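PDB 5I39: L-amino acid deaminase from Proteus vulgaris, which catalyses, probably, the oxidative deamination of L-amino acids to the corresponding 2-oxo acids, using a bound FAD as the redox cofactor. Local coordinates for residues Tyr260-Leu265 against Pro319-Ser324. Sequence-based numbering, arbitrary orientation. Where two conformers were deposited one is given.
Sequences YQSQQL and PELNAS. With FAD (flavin-adenine dinucleotide), chain B; EDO (1,2-ethanediol), chain K.
The carboxamide of Q264 is bonded to L321 directly through NE2 and to S324 by way of a water on OE1. NE2 donates to the backbone O of L321 at 3.0 Å, with an N-H...O angle of 159°. The L321 O atom lies close to the amide plane of Q264, yet NE2 comes in steeply from above the carbonyl plane, at a C=O...N angle of 108° and not along a lone pair. Beyond CG the Q264 chain runs extended, which carries the amide across to the helix. Q264 OE1 accepts a hydrogen bond from the water at 2.8 Å, and the same water is hydrogen-bonded to S324 OG at 2.7 Å. A second bond from NE2, to OE1 of Q343 on the neighbouring strand 340-350, helps to fix how the amide is turned.

The CD2 methyl of L321 lies within contact distance of both S262 CB (3.9 Å) and Q264 NE2 (3.8 Å), giving a buried patch that is part apolar and part polar. S262 OG is hydrogen-bonded to S345 OG.

On the other face of the strand, Q261 and Q263 line the FAD pocket beside the isoalloxazine ring. Helix 318-331 thus packs on the face of the mixed sheet turned from the flavin in this DAO-family fold, the axis of 319-324 inclined at 46° to that of 260-265. Strand 257-266 pairs antiparallel with strands 293-295 and 340-350.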
# COMPACT_ATOMS: atom_id res chain seq x y z
N TYR A 260 -12.00 -0.44 8.44
CA TYR A 260 -12.00 1.00 8.23
C TYR A 260 -10.99 1.66 9.15
O TYR A 260 -10.76 1.19 10.27
CB TYR A 260 -13.40 1.58 8.46
CG TYR A 260 -14.43 0.99 7.53
CD1 TYR A 260 -14.66 1.56 6.28
CD2 TYR A 260 -15.15 -0.15 7.87
CE1 TYR A 260 -15.59 1.02 5.40
CE2 TYR A 260 -16.09 -0.70 7.00
CZ TYR A 260 -16.30 -0.10 5.77
OH TYR A 260 -17.22 -0.63 4.89
N GLN A 261 -10.39 2.74 8.68
CA GLN A 261 -9.35 3.44 9.42
C GLN A 261 -9.39 4.92 9.08
O GLN A 261 -9.60 5.29 7.92
CB GLN A 261 -7.99 2.82 9.06
CG GLN A 261 -6.80 3.33 9.84
CD GLN A 261 -5.61 2.39 9.71
OE1 GLN A 261 -5.63 1.28 10.22
NE2 GLN A 261 -4.57 2.83 9.02
N SER A 262 -9.22 5.75 10.11
CA SER A 262 -9.18 7.21 9.94
C SER A 262 -7.74 7.70 9.84
O SER A 262 -6.81 7.05 10.33
CB SER A 262 -9.89 7.90 11.11
OG SER A 262 -11.29 7.72 11.03
N GLN A 263 -7.58 8.85 9.19
CA GLN A 263 -6.28 9.48 8.97
C GLN A 263 -6.39 10.98 9.10
O GLN A 263 -7.44 11.56 8.80
CB GLN A 263 -5.77 9.16 7.56
CG GLN A 263 -5.53 7.69 7.28
CD GLN A 263 -4.49 7.06 8.17
OE1 GLN A 263 -3.60 7.72 8.72
NE2 GLN A 263 -4.58 5.77 8.33
N GLN A 264 -5.30 11.60 9.54
CA GLN A 264 -5.21 13.05 9.68
C GLN A 264 -3.89 13.53 9.11
O GLN A 264 -2.91 12.78 9.05
CB GLN A 264 -5.30 13.44 11.15
CG GLN A 264 -6.60 13.03 11.82
CD GLN A 264 -6.53 13.11 13.33
OE1 GLN A 264 -5.65 12.51 13.94
NE2 GLN A 264 -7.47 13.82 13.93
N LEU A 265 -3.87 14.79 8.69
CA LEU A 265 -2.66 15.44 8.21
C LEU A 265 -2.57 16.80 8.88
O LEU A 265 -3.53 17.57 8.81
CB LEU A 265 -2.68 15.59 6.68
CG LEU A 265 -1.43 16.22 6.05
CD1 LEU A 265 -0.21 15.33 6.23
CD2 LEU A 265 -1.65 16.50 4.57
N PRO A 319 -15.08 13.91 18.25
CA PRO A 319 -14.41 14.10 19.55
C PRO A 319 -13.13 13.27 19.73
O PRO A 319 -12.13 13.81 20.21
CB PRO A 319 -15.47 13.67 20.56
CG PRO A 319 -16.76 13.99 19.90
CD PRO A 319 -16.54 13.75 18.43
N GLU A 320 -13.16 11.99 19.36
CA GLU A 320 -11.97 11.14 19.47
C GLU A 320 -10.84 11.63 18.56
O GLU A 320 -9.68 11.64 18.97
CB GLU A 320 -12.27 9.66 19.17
CG GLU A 320 -11.08 8.75 19.51
CD GLU A 320 -11.31 7.28 19.24
OE1 GLU A 320 -12.46 6.87 18.97
OE2 GLU A 320 -10.33 6.51 19.29
N LEU A 321 -11.17 12.03 17.33
CA LEU A 321 -10.15 12.54 16.39
C LEU A 321 -9.48 13.81 16.92
O LEU A 321 -8.25 13.95 16.85
CB LEU A 321 -10.77 12.78 15.01
CG LEU A 321 -11.10 11.49 14.26
CD1 LEU A 321 -12.15 11.71 13.19
CD2 LEU A 321 -9.84 10.88 13.65
N ASN A 322 -10.27 14.72 17.46
CA ASN A 322 -9.75 15.93 18.09
C ASN A 322 -8.88 15.61 19.31
O ASN A 322 -7.80 16.17 19.48
CB ASN A 322 -10.90 16.85 18.49
CG ASN A 322 -10.42 18.19 19.01
OD1 ASN A 322 -10.00 19.05 18.24
ND2 ASN A 322 -10.47 18.37 20.33
N ALA A 323 -9.37 14.69 20.15
CA ALA A 323 -8.64 14.24 21.33
C ALA A 323 -7.31 13.56 20.97
O ALA A 323 -6.34 13.67 21.71
CB ALA A 323 -9.50 13.30 22.16
N SER A 324 -7.27 12.87 19.84
CA SER A 324 -6.04 12.26 19.35
C SER A 324 -4.97 13.33 19.07
O SER A 324 -3.81 13.17 19.47
CB SER A 324 -6.28 11.43 18.10
OG SER A 324 -5.16 10.61 17.83
PA FAD B . -7.40 0.58 -4.57
O1A FAD B . -8.68 0.81 -3.75
O2A FAD B . -6.38 1.70 -4.45
O5B FAD B . -7.71 0.45 -6.12
C5B FAD B . -8.67 -0.47 -6.64
C4B FAD B . -9.31 0.24 -7.82
O4B FAD B . -10.17 -0.68 -8.50
C3B FAD B . -10.18 1.42 -7.37
O3B FAD B . -9.67 2.63 -7.93
C2B FAD B . -11.57 1.02 -7.89
O2B FAD B . -12.37 2.15 -8.30
C1B FAD B . -11.25 0.07 -9.02
N9A FAD B . -12.31 -0.89 -9.36
C8A FAD B . -12.95 -1.69 -8.53
N7A FAD B . -13.81 -2.50 -9.18
C5A FAD B . -13.70 -2.17 -10.45
C6A FAD B . -14.32 -2.60 -11.70
N6A FAD B . -15.26 -3.57 -11.69
N1A FAD B . -13.93 -2.03 -12.86
C2A FAD B . -12.98 -1.08 -12.88
N3A FAD B . -12.38 -0.61 -11.78
C4A FAD B . -12.70 -1.13 -10.59
N1 FAD B . -0.49 0.25 3.08
C2 FAD B . 0.80 0.44 3.38
O2 FAD B . 1.64 -0.25 2.78
N3 FAD B . 1.17 1.34 4.32
C4 FAD B . 0.32 2.09 5.03
O4 FAD B . 0.72 2.90 5.85
C4X FAD B . -1.12 1.93 4.78
N5 FAD B . -2.08 2.60 5.47
C5X FAD B . -3.35 2.55 5.07
C6 FAD B . -4.32 3.38 5.62
C7 FAD B . -5.64 3.39 5.17
C7M FAD B . -6.66 4.34 5.75
C8 FAD B . -6.04 2.47 4.10
C8M FAD B . -7.44 2.45 3.55
C9 FAD B . -5.08 1.61 3.56
C9A FAD B . -3.76 1.61 4.00
N10 FAD B . -2.79 0.75 3.46
C10 FAD B . -1.44 0.95 3.72
C1' FAD B . -3.15 -0.25 2.47
C2' FAD B . -3.01 0.21 1.06
O2' FAD B . -3.49 1.55 0.96
C3' FAD B . -3.82 -0.74 0.20
O3' FAD B . -3.49 -2.13 0.48
C4' FAD B . -3.61 -0.53 -1.28
O4' FAD B . -3.79 0.86 -1.61
C5' FAD B . -4.60 -1.37 -2.07
O5' FAD B . -4.38 -1.07 -3.45
P FAD B . -5.45 -1.63 -4.54
O1P FAD B . -4.93 -1.22 -5.88
O2P FAD B . -5.76 -3.08 -4.25
O3P FAD B . -6.82 -0.85 -4.14
C1 EDO K . -2.54 -0.29 7.28
O1 EDO K . -1.17 -0.41 6.87
C2 EDO K . -2.94 -1.45 8.18
O2 EDO K . -4.17 -1.17 8.87
O HOH W 1 -3.77 11.90 15.93